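Local coordinates for protein beta-n-acetylhexosaminidase (Streptococcus pneumoniae, PDB 4AZI) that probably releases terminal beta-linked N-acetylglucosamine from glycans, as a family 20 glycoside hydrolase catalytic module of the pneumococcal exo-beta-D-N-acetylglucosaminidase StrH, at residues N276-Y281 with G302-N307; K11-D16 with S324-W329; K295-N300 with F343-A348. The protein carries 2 engineered substitutions. All blocks are in the same frame, centred on the assembly; numbering follows the deposited sequence. Where two conformers were deposited one is given.

Interaction 1: N276-Y281 with G302-N307. With OAN (O-(2-acetamido-2-deoxy D-glucopyranosylidene) amino-N-phenylcarbamate), chain C.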
loop_
_atom_site.group_PDB
_atom_site.type_symbol
_atom_site.label_atom_id
_atom_site.label_comp_id
_atom_site.label_asym_id
_atom_site.label_seq_id
_atom_site.Cartn_x
_atom_site.Cartn_y
_atom_site.Cartn_z
ATOM N N ASN A 276 0.772 -10.518 4.907
ATOM C CA ASN A 276 -0.035 -11.600 5.468
ATOM C C ASN A 276 -1.354 -11.125 6.026
ATOM O O ASN A 276 -1.379 -10.215 6.845
ATOM C CB ASN A 276 0.745 -12.321 6.560
ATOM C CG ASN A 276 0.333 -13.759 6.702
ATOM O OD1 ASN A 276 -0.850 -14.079 6.690
ATOM N ND2 ASN A 276 1.315 -14.644 6.818
ATOM N N GLY A 277 -2.445 -11.732 5.562
ATOM C CA GLY A 277 -3.782 -11.496 6.116
ATOM C C GLY A 277 -3.837 -11.668 7.630
ATOM O O GLY A 277 -4.704 -11.107 8.304
ATOM N N ASP A 278 -2.888 -12.425 8.171
ATOM C CA ASP A 278 -2.765 -12.609 9.621
ATOM C C ASP A 278 -2.637 -11.275 10.358
ATOM O O ASP A 278 -3.050 -11.150 11.507
ATOM C CB ASP A 278 -1.545 -13.492 9.931
ATOM C CG ASP A 278 -1.792 -14.968 9.659
ATOM O OD1 ASP A 278 -2.935 -15.336 9.293
ATOM O OD2 ASP A 278 -0.839 -15.765 9.809
ATOM N N TRP A 279 -2.053 -10.283 9.688
ATOM C CA TRP A 279 -1.817 -8.969 10.292
ATOM C C TRP A 279 -2.847 -7.901 9.944
ATOM O O TRP A 279 -2.622 -6.716 10.206
ATOM C CB TRP A 279 -0.390 -8.490 9.976
ATOM C CG TRP A 279 0.687 -9.497 10.339
ATOM C CD1 TRP A 279 0.784 -10.251 11.503
ATOM C CD2 TRP A 279 1.866 -9.879 9.543
ATOM N NE1 TRP A 279 1.894 -11.063 11.472
ATOM C CE2 TRP A 279 2.587 -10.885 10.331
ATOM C CE3 TRP A 279 2.367 -9.513 8.295
ATOM C CZ2 TRP A 279 3.762 -11.481 9.872
ATOM C CZ3 TRP A 279 3.547 -10.122 7.842
ATOM C CH2 TRP A 279 4.231 -11.074 8.618
ATOM N N TYR A 280 -3.982 -8.301 9.364
ATOM C CA TYR A 280 -5.043 -7.357 8.970
ATOM C C TYR A 280 -5.834 -6.850 10.187
ATOM O O TYR A 280 -6.136 -7.624 11.095
ATOM C CB TYR A 280 -6.025 -8.031 8.001
ATOM C CG TYR A 280 -5.611 -8.086 6.539
ATOM C CD1 TYR A 280 -4.312 -7.761 6.136
ATOM C CD2 TYR A 280 -6.520 -8.483 5.560
ATOM C CE1 TYR A 280 -3.935 -7.821 4.795
ATOM C CE2 TYR A 280 -6.155 -8.546 4.223
ATOM C CZ TYR A 280 -4.869 -8.201 3.841
ATOM O OH TYR A 280 -4.506 -8.255 2.504
ATOM N N TYR A 281 -6.171 -5.562 10.190
ATOM C CA TYR A 281 -7.134 -5.002 11.155
ATOM C C TYR A 281 -8.120 -4.067 10.463
ATOM O O TYR A 281 -7.706 -3.135 9.774
ATOM C CB TYR A 281 -6.447 -4.253 12.302
ATOM C CG TYR A 281 -7.435 -3.522 13.207
ATOM C CD1 TYR A 281 -8.470 -4.215 13.848
ATOM C CD2 TYR A 281 -7.349 -2.138 13.403
ATOM C CE1 TYR A 281 -9.383 -3.554 14.659
ATOM C CE2 TYR A 281 -8.258 -1.467 14.220
ATOM C CZ TYR A 281 -9.272 -2.183 14.848
ATOM O OH TYR A 281 -10.183 -1.534 15.662
ATOM N N GLY A 302 3.058 -11.587 16.755
ATOM C CA GLY A 302 4.011 -12.479 17.403
ATOM C C GLY A 302 3.970 -13.896 16.861
ATOM O O GLY A 302 5.012 -14.500 16.634
ATOM N N LYS A 303 2.761 -14.407 16.639
ATOM C CA LYS A 303 2.526 -15.815 16.285
ATOM C C LYS A 303 2.936 -16.196 14.861
ATOM O O LYS A 303 3.440 -17.293 14.635
ATOM C CB LYS A 303 1.050 -16.164 16.504
ATOM C CG LYS A 303 0.796 -17.571 17.021
ATOM C CD LYS A 303 -0.510 -17.614 17.811
ATOM C CE LYS A 303 -0.555 -18.817 18.740
ATOM N N THR A 304 2.697 -15.305 13.904
ATOM C CA THR A 304 3.103 -15.531 12.517
ATOM C C THR A 304 4.503 -14.963 12.320
ATOM O O THR A 304 4.721 -13.798 12.624
ATOM C CB THR A 304 2.143 -14.830 11.540
ATOM O OG1 THR A 304 0.800 -15.239 11.818
ATOM C CG2 THR A 304 2.497 -15.170 10.085
ATOM N N PRO A 305 5.458 -15.777 11.808
ATOM C CA PRO A 305 6.799 -15.226 11.592
ATOM C C PRO A 305 6.851 -14.120 10.530
ATOM O O PRO A 305 6.027 -14.092 9.603
ATOM C CB PRO A 305 7.619 -16.449 11.173
ATOM C CG PRO A 305 6.905 -17.609 11.792
ATOM C CD PRO A 305 5.446 -17.247 11.677
ATOM N N PHE A 306 7.805 -13.206 10.696
ATOM C CA PHE A 306 7.969 -12.027 9.832
ATOM C C PHE A 306 8.094 -12.442 8.373
ATOM O O PHE A 306 7.550 -11.786 7.485
ATOM C CB PHE A 306 9.222 -11.247 10.266
ATOM C CG PHE A 306 9.517 -10.021 9.436
ATOM C CD1 PHE A 306 8.963 -8.795 9.764
ATOM C CD2 PHE A 306 10.387 -10.090 8.345
ATOM C CE1 PHE A 306 9.254 -7.656 9.017
ATOM C CE2 PHE A 306 10.677 -8.960 7.592
ATOM C CZ PHE A 306 10.113 -7.739 7.933
ATOM N N ASN A 307 8.822 -13.524 8.139
ATOM C CA ASN A 307 9.052 -14.020 6.791
ATOM C C ASN A 307 8.000 -15.018 6.296
ATOM O O ASN A 307 8.099 -15.504 5.163
ATOM C CB ASN A 307 10.459 -14.637 6.681
ATOM C CG ASN A 307 11.566 -13.588 6.645
ATOM O OD1 ASN A 307 11.378 -12.477 6.148
ATOM N ND2 ASN A 307 12.740 -13.948 7.167
HETATM C CAH OAN C . -6.069 -7.428 -0.880
HETATM C CAG OAN C . -7.101 -7.358 0.255
HETATM O OAN OAN C . -6.759 -7.556 1.412
HETATM N NAI OAN C . -8.352 -7.085 -0.124
HETATM C CAB OAN C . -9.503 -6.956 0.794
HETATM C CAC OAN C . -9.538 -5.542 1.377
HETATM O OAJ OAN C . -10.172 -4.659 0.443
HETATM C CAD OAN C . -10.286 -5.510 2.703
HETATM O OAK OAN C . -10.293 -4.164 3.157
HETATM C CAE OAN C . -9.551 -6.395 3.721
HETATM C CAF OAN C . -10.228 -6.493 5.092
HETATM O OAM OAN C . -11.493 -7.152 4.977
HETATM O OAL OAN C . -9.330 -7.747 3.238
HETATM C CAA OAN C . -9.487 -8.025 1.907
HETATM N NAY OAN C . -9.616 -9.293 1.581
HETATM O OAQ OAN C . -9.597 -10.183 2.614
HETATM C CAP OAN C . -10.351 -11.303 2.408
HETATM O OAR OAN C . -10.347 -12.204 3.250
HETATM N NAO OAN C . -11.070 -11.348 1.276
HETATM C CAS OAN C . -11.835 -12.376 0.878
HETATM C CAT OAN C . -11.643 -12.873 -0.412
HETATM C CAU OAN C . -12.411 -13.937 -0.882
HETATM C CAV OAN C . -13.377 -14.514 -0.060
HETATM C CAW OAN C . -13.579 -14.021 1.236
HETATM C CAX OAN C . -12.812 -12.951 1.706
#
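Thr304 OG1 donates a 2.6 Å hydrogen bond to Asp278 OD2, joining the turn within strand 271-282 of the (beta/alpha)8 barrel to the residue at which helix 294-303 gives way to loop. The hydroxyl meets the carboxylate oxygen on its anti side, 32° out of the carboxylate plane. Thr304 reaches it with OG1 beside its own backbone N (chi1 -54°), which leaves the methyl CG2 to pack 3.5 Å from Asn276 ND2.

The indole of Trp279 supplies much of the remaining contact. Its rim, and neither of its faces, is turned to segment 302-307: CZ2 lies 3.5 Å from Pro305 O, CH2 lies 3.6 Å from Phe306 O, and Thr304 O also sits at the edge in the ring plane. Three successive carbonyls thus line the edge of the ring, an arrangement consistent with weak attraction between its C-H groups and the oxygens. The indole N-H bonds to Asn300 O near the end of the same helix, which would help to fix the ring's rotation, while Asn276 CB packs against one face, toward the rim.

Behind these groups, Asn276 OD1 accepts from Asp278 N (3.0 Å, 168° at the hydrogen) in an Asx turn that shapes the short 3-10 segment carrying the aspartate. Asn276 ND2 in turn donates to Gln308 O. The chain then brings Tyr280 to the substrate-binding end of the barrel, its ring resting with one face on Gly277 CA. From there Tyr280 OH donates a 2.6 Å hydrogen bond to the acetamido oxygen, atom OAN, of the bound inhibitor.

Interaction 2: K11-D16 with S324-W329. With OAN (O-(2-acetamido-2-deoxy D-glucopyranosylidene) amino-N-phenylcarbamate), chain C.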
loop_
_atom_site.group_PDB
_atom_site.type_symbol
_atom_site.label_atom_id
_atom_site.label_comp_id
_atom_site.label_asym_id
_atom_site.label_seq_id
_atom_site.Cartn_x
_atom_site.Cartn_y
_atom_site.Cartn_z
ATOM N N LYS A 11 9.853 -2.718 5.868
ATOM C CA LYS A 11 8.877 -2.849 6.960
ATOM C C LYS A 11 7.785 -1.817 6.735
ATOM O O LYS A 11 8.015 -0.602 6.840
ATOM C CB LYS A 11 9.516 -2.649 8.339
ATOM C CG LYS A 11 10.331 -3.834 8.857
ATOM C CD LYS A 11 11.723 -3.931 8.246
ATOM C CE LYS A 11 12.467 -2.608 8.334
ATOM N NZ LYS A 11 13.909 -2.776 7.998
ATOM N N VAL A 12 6.597 -2.302 6.408
ATOM C CA VAL A 12 5.567 -1.431 5.855
ATOM C C VAL A 12 4.294 -1.444 6.705
ATOM O O VAL A 12 3.855 -2.497 7.168
ATOM C CB VAL A 12 5.251 -1.806 4.387
ATOM C CG1 VAL A 12 4.372 -0.750 3.728
ATOM C CG2 VAL A 12 6.536 -1.957 3.582
ATOM N N ILE A 13 3.742 -0.253 6.928
ATOM C CA ILE A 13 2.400 -0.088 7.478
ATOM C C ILE A 13 1.482 0.394 6.349
ATOM O O ILE A 13 1.776 1.384 5.673
ATOM C CB ILE A 13 2.380 0.852 8.735
ATOM C CG1 ILE A 13 0.958 1.060 9.275
ATOM C CG2 ILE A 13 3.082 2.181 8.469
ATOM C CD1 ILE A 13 0.281 -0.216 9.749
ATOM N N SER A 14 0.396 -0.338 6.116
ATOM C CA SER A 14 -0.577 0.032 5.081
ATOM C C SER A 14 -1.796 0.690 5.717
ATOM O O SER A 14 -2.285 0.216 6.740
ATOM C CB SER A 14 -0.995 -1.187 4.246
ATOM O OG SER A 14 -1.972 -0.842 3.272
ATOM N N ILE A 15 -2.265 1.777 5.101
ATOM C CA ILE A 15 -3.430 2.536 5.569
ATOM C C ILE A 15 -4.442 2.713 4.422
ATOM O O ILE A 15 -4.130 3.317 3.386
ATOM C CB ILE A 15 -3.021 3.932 6.130
ATOM C CG1 ILE A 15 -2.093 3.828 7.364
ATOM C CG2 ILE A 15 -4.237 4.806 6.394
ATOM C CD1 ILE A 15 -2.694 3.207 8.621
ATOM N N ASP A 16 -5.646 2.183 4.625
ATOM C CA ASP A 16 -6.746 2.277 3.662
ATOM C C ASP A 16 -7.362 3.681 3.702
ATOM O O ASP A 16 -8.407 3.905 4.322
ATOM C CB ASP A 16 -7.786 1.174 3.976
ATOM C CG ASP A 16 -8.925 1.076 2.950
ATOM O OD1 ASP A 16 -8.923 1.777 1.913
ATOM O OD2 ASP A 16 -9.853 0.275 3.203
ATOM N N SER A 324 7.952 -7.066 4.700
ATOM C CA SER A 324 6.617 -7.374 5.177
ATOM C C SER A 324 5.781 -6.129 5.414
ATOM O O SER A 324 6.312 -5.051 5.718
ATOM C CB SER A 324 6.690 -8.196 6.471
ATOM O OG SER A 324 7.135 -9.511 6.214
ATOM N N MET A 325 4.469 -6.297 5.284
ATOM C CA MET A 325 3.523 -5.204 5.424
ATOM C C MET A 325 2.362 -5.584 6.351
ATOM O O MET A 325 1.731 -6.618 6.170
ATOM C CB MET A 325 3.000 -4.804 4.043
ATOM C CG MET A 325 1.965 -3.689 4.046
ATOM S SD MET A 325 1.945 -2.780 2.486
ATOM C CE MET A 325 1.137 -3.948 1.400
ATOM N N LEU A 326 2.108 -4.743 7.349
ATOM C CA LEU A 326 0.935 -4.873 8.214
ATOM C C LEU A 326 -0.138 -3.886 7.731
ATOM O O LEU A 326 0.174 -2.735 7.398
ATOM C CB LEU A 326 1.314 -4.630 9.680
ATOM C CG LEU A 326 0.230 -4.765 10.753
ATOM C CD1 LEU A 326 0.773 -5.476 11.984
ATOM C CD2 LEU A 326 -0.334 -3.399 11.121
ATOM N N SER A 327 -1.392 -4.333 7.698
ATOM C CA SER A 327 -2.428 -3.618 6.959
ATOM C C SER A 327 -3.649 -3.206 7.777
ATOM O O SER A 327 -4.276 -4.039 8.448
ATOM C CB SER A 327 -2.887 -4.430 5.752
ATOM O OG SER A 327 -1.797 -4.941 5.006
ATOM N N ILE A 328 -3.984 -1.917 7.675
ATOM C CA ILE A 328 -5.135 -1.319 8.358
ATOM C C ILE A 328 -6.218 -1.019 7.323
ATOM O O ILE A 328 -6.012 -0.201 6.429
ATOM C CB ILE A 328 -4.753 -0.016 9.103
ATOM C CG1 ILE A 328 -3.529 -0.215 10.016
ATOM C CG2 ILE A 328 -5.933 0.517 9.913
ATOM C CD1 ILE A 328 -3.608 -1.389 10.989
ATOM N N TRP A 329 -7.358 -1.692 7.427
ATOM C CA TRP A 329 -8.413 -1.539 6.419
ATOM C C TRP A 329 -9.627 -0.800 6.923
ATOM O O TRP A 329 -9.883 -0.754 8.127
ATOM C CB TRP A 329 -8.811 -2.889 5.840
ATOM C CG TRP A 329 -7.681 -3.661 5.191
ATOM C CD1 TRP A 329 -6.934 -4.691 5.755
ATOM C CD2 TRP A 329 -7.148 -3.512 3.820
ATOM N NE1 TRP A 329 -6.008 -5.175 4.861
ATOM C CE2 TRP A 329 -6.076 -4.506 3.687
ATOM C CE3 TRP A 329 -7.428 -2.673 2.742
ATOM C CZ2 TRP A 329 -5.339 -4.646 2.514
ATOM C CZ3 TRP A 329 -6.677 -2.828 1.558
ATOM C CH2 TRP A 329 -5.662 -3.791 1.449
HETATM C CAH OAN C . -6.069 -7.428 -0.880
HETATM C CAG OAN C . -7.101 -7.358 0.255
HETATM O OAN OAN C . -6.759 -7.556 1.412
HETATM N NAI OAN C . -8.352 -7.085 -0.124
HETATM C CAB OAN C . -9.503 -6.956 0.794
HETATM C CAC OAN C . -9.538 -5.542 1.377
HETATM O OAJ OAN C . -10.172 -4.659 0.443
HETATM C CAD OAN C . -10.286 -5.510 2.703
HETATM O OAK OAN C . -10.293 -4.164 3.157
HETATM C CAE OAN C . -9.551 -6.395 3.721
HETATM C CAF OAN C . -10.228 -6.493 5.092
HETATM O OAM OAN C . -11.493 -7.152 4.977
HETATM O OAL OAN C . -9.330 -7.747 3.238
HETATM C CAA OAN C . -9.487 -8.025 1.907
HETATM N NAY OAN C . -9.616 -9.293 1.581
HETATM O OAQ OAN C . -9.597 -10.183 2.614
HETATM C CAP OAN C . -10.351 -11.303 2.408
HETATM O OAR OAN C . -10.347 -12.204 3.250
HETATM N NAO OAN C . -11.070 -11.348 1.276
HETATM C CAS OAN C . -11.835 -12.376 0.878
HETATM C CAT OAN C . -11.643 -12.873 -0.412
HETATM C CAU OAN C . -12.411 -13.937 -0.882
HETATM C CAV OAN C . -13.377 -14.514 -0.060
HETATM C CAW OAN C . -13.579 -14.021 1.236
HETATM C CAX OAN C . -12.812 -12.951 1.706
HETATM O O HOH W 1 -4.406 -1.448 4.226
#
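The first and last strands of the (beta/alpha)8 barrel meet here, and five backbone hydrogen bonds between 11-16 and 324-329 close the cylinder. The strands run parallel with their axes 21° apart, and the bonds pass from Val12 N to Ser324 O (2.8 Å) through to Asp16 N to Ile328 O (3.0 Å).

On the inward face Val12 CG1, anti to its backbone N, touches Met325 SD at 3.4 Å, and the sulfur continues over Ser14 CB. Further along, Ser14 OG binds His43 ND1 and a water 2.7 Å away; this water donates to Ile328 O and lies over the centre of one face of the Trp329 ring. Ile13, Leu326, Ile15 and Ile328 point outward, where Ile13 CD1 lies 3.5 Å from Leu326 CD2.

At the C-terminal end, Asp16 OD2 sits in the plane of the Trp329 ring at its edge, 3.8 Å from CE3, and forms a salt bridge with Arg19, itself a ligand-pocket residue. The indole face opposite the water supports the inhibitor, with sugar carbon CAE 3.6 Å above its plane. An aromatic platform beneath the sugar, at the C-terminal end of the barrel strands, is typical of (beta/alpha)8-barrel glycoside hydrolases, family 20 among them.

Interaction 3: K295-N300 with F343-A348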
loop_
_atom_site.group_PDB
_atom_site.type_symbol
_atom_site.label_atom_id
_atom_site.label_comp_id
_atom_site.label_asym_id
_atom_site.label_seq_id
_atom_site.Cartn_x
_atom_site.Cartn_y
_atom_site.Cartn_z
ATOM N N LYS A 295 -7.678 -7.840 18.576
ATOM C CA LYS A 295 -7.003 -8.755 19.497
ATOM C C LYS A 295 -6.197 -9.847 18.776
ATOM O O LYS A 295 -5.048 -10.130 19.129
ATOM C CB LYS A 295 -8.039 -9.363 20.435
ATOM C CG LYS A 295 -7.491 -10.028 21.687
ATOM C CD LYS A 295 -8.559 -10.106 22.781
ATOM C CE LYS A 295 -9.924 -10.565 22.271
ATOM N NZ LYS A 295 -9.910 -11.890 21.577
ATOM N N LYS A 296 -6.801 -10.439 17.754
ATOM C CA LYS A 296 -6.158 -11.482 16.958
ATOM C C LYS A 296 -4.998 -10.941 16.103
ATOM O O LYS A 296 -3.949 -11.593 15.981
ATOM C CB LYS A 296 -7.206 -12.181 16.085
ATOM C CG LYS A 296 -6.661 -13.235 15.127
ATOM C CD LYS A 296 -6.164 -14.479 15.855
ATOM C CE LYS A 296 -7.303 -15.411 16.234
ATOM N NZ LYS A 296 -6.780 -16.672 16.832
ATOM N N ALA A 297 -5.198 -9.766 15.506
ATOM C CA ALA A 297 -4.146 -9.090 14.740
ATOM C C ALA A 297 -2.914 -8.886 15.614
ATOM O O ALA A 297 -1.787 -9.200 15.209
ATOM C CB ALA A 297 -4.644 -7.759 14.192
ATOM N N ILE A 298 -3.139 -8.369 16.816
ATOM C CA ILE A 298 -2.070 -8.165 17.793
ATOM C C ILE A 298 -1.363 -9.471 18.164
ATOM O O ILE A 298 -0.124 -9.506 18.215
ATOM C CB ILE A 298 -2.574 -7.398 19.039
ATOM C CG1 ILE A 298 -2.863 -5.946 18.648
ATOM C CG2 ILE A 298 -1.542 -7.467 20.163
ATOM C CD1 ILE A 298 -3.616 -5.130 19.682
ATOM N N GLU A 299 -2.146 -10.523 18.422
ATOM C CA GLU A 299 -1.611 -11.862 18.690
ATOM C C GLU A 299 -0.708 -12.304 17.543
ATOM O O GLU A 299 0.440 -12.690 17.767
ATOM C CB GLU A 299 -2.743 -12.888 18.893
ATOM C CG GLU A 299 -2.266 -14.267 19.343
ATOM C CD GLU A 299 -3.346 -15.338 19.256
ATOM O OE1 GLU A 299 -4.448 -15.044 18.747
ATOM O OE2 GLU A 299 -3.093 -16.485 19.687
ATOM N N ASN A 300 -1.225 -12.205 16.319
ATOM C CA ASN A 300 -0.517 -12.691 15.120
ATOM C C ASN A 300 0.799 -11.983 14.787
ATOM O O ASN A 300 1.656 -12.566 14.113
ATOM C CB ASN A 300 -1.433 -12.680 13.887
ATOM C CG ASN A 300 -2.579 -13.669 13.990
ATOM O OD1 ASN A 300 -3.649 -13.437 13.431
ATOM N ND2 ASN A 300 -2.355 -14.784 14.678
ATOM N N PHE A 343 -1.456 2.238 16.568
ATOM C CA PHE A 343 -0.140 2.389 17.183
ATOM C C PHE A 343 0.234 1.159 18.007
ATOM O O PHE A 343 1.376 0.700 17.945
ATOM C CB PHE A 343 -0.080 3.669 18.032
ATOM C CG PHE A 343 0.055 4.942 17.228
ATOM C CD1 PHE A 343 -0.121 4.947 15.843
ATOM C CD2 PHE A 343 0.334 6.148 17.867
ATOM C CE1 PHE A 343 0.003 6.122 15.112
ATOM C CE2 PHE A 343 0.458 7.329 17.140
ATOM C CZ PHE A 343 0.291 7.315 15.761
ATOM N N GLU A 344 -0.717 0.610 18.758
ATOM C CA GLU A 344 -0.444 -0.628 19.498
ATOM C C GLU A 344 -0.112 -1.788 18.545
ATOM O O GLU A 344 0.820 -2.559 18.791
ATOM C CB GLU A 344 -1.602 -1.009 20.424
ATOM C CG GLU A 344 -1.278 -2.222 21.293
ATOM C CD GLU A 344 -2.459 -2.740 22.094
ATOM O OE1 GLU A 344 -3.573 -2.193 21.961
ATOM O OE2 GLU A 344 -2.266 -3.711 22.854
ATOM N N LEU A 345 -0.871 -1.897 17.458
ATOM C CA LEU A 345 -0.641 -2.948 16.471
ATOM C C LEU A 345 0.739 -2.799 15.822
ATOM O O LEU A 345 1.494 -3.770 15.738
ATOM C CB LEU A 345 -1.761 -2.952 15.420
ATOM C CG LEU A 345 -1.840 -4.090 14.398
ATOM C CD1 LEU A 345 -1.774 -5.464 15.047
ATOM C CD2 LEU A 345 -3.115 -3.957 13.576
ATOM N N MET A 346 1.063 -1.578 15.392
ATOM C CA MET A 346 2.375 -1.265 14.840
ATOM C C MET A 346 3.511 -1.574 15.808
ATOM O O MET A 346 4.518 -2.142 15.408
ATOM C CB MET A 346 2.457 0.201 14.418
ATOM C CG MET A 346 1.639 0.537 13.188
ATOM S SD MET A 346 1.605 2.306 12.886
ATOM C CE MET A 346 3.278 2.580 12.298
ATOM N N THR A 347 3.343 -1.182 17.072
ATOM C CA THR A 347 4.366 -1.381 18.100
ATOM C C THR A 347 4.613 -2.871 18.360
ATOM O O THR A 347 5.765 -3.306 18.444
ATOM C CB THR A 347 3.987 -0.653 19.413
ATOM O OG1 THR A 347 3.802 0.742 19.145
ATOM C CG2 THR A 347 5.067 -0.823 20.475
ATOM N N ALA A 348 3.531 -3.642 18.463
ATOM C CA ALA A 348 3.611 -5.092 18.660
ATOM C C ALA A 348 4.412 -5.806 17.559
ATOM O O ALA A 348 5.275 -6.634 17.856
ATOM C CB ALA A 348 2.215 -5.686 18.780
#
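Helical segments 295-300 and 343-348 run nearly parallel, their axes 18° apart and 9.2 Å from each other at closest approach. The backbones draw nearest where Ile298 faces Leu345, with 5.6 Å between the two CA atoms. The contact is wholly between side chains and the opposing helix surface, and it is mostly apolar.

Leu345 enters with its CD1 methyl, which lies against the backbone between Ala297 and Ile298, 3.7 Å from Ile298 N. The same methyl is 3.8 Å from Ala297 CB and equally far from Ile298 CG1, so it rests between these two residues. With CG anti to the backbone N (chi1 -171°), the leucine extends across the gap between the helices.

Ile298 reaches back in the other direction. Its CD1 meets the end of Glu344 at about a right angle, 3.6 Å from CD and almost equidistant from the two carboxylate oxygens. The glutamate, extended beyond CG and exposed, lies at the border of the contact and brings its carboxylate group against the isoleucine methyl. Ile298 CG2 makes a looser approach to Ala348 CB, at 4.4 Å.

These are the last two helices of the barrel's outer layer, and Leu345 also packs inward on Tyr281 of strand 271-282 and on Leu326 and Ile328 of strand 321-329. On its other flank, helix 339-352 meets helix 24-37 through Phe343, Met346 and Thr347.

From the N terminus, strand 10-16 opens the barrel, and interaction 2 closes the longest loop by joining it to strand 321-329 some 300 residues later. Interaction 1 is nested inside that loop and spans only the passage from strand 271-282 through helix 294-303. Interaction 3 starts on this same helix and ends on helix 339-352, beyond the last strand, so it crosses both of the others. Tyr281 N and O pair with Ser327 O and Trp329 N, putting interactions 1 and 2 on neighbouring strands. Interactions 1 and 2 both reach the inhibitor, whereas interaction 3 binds together the helical layer outside them.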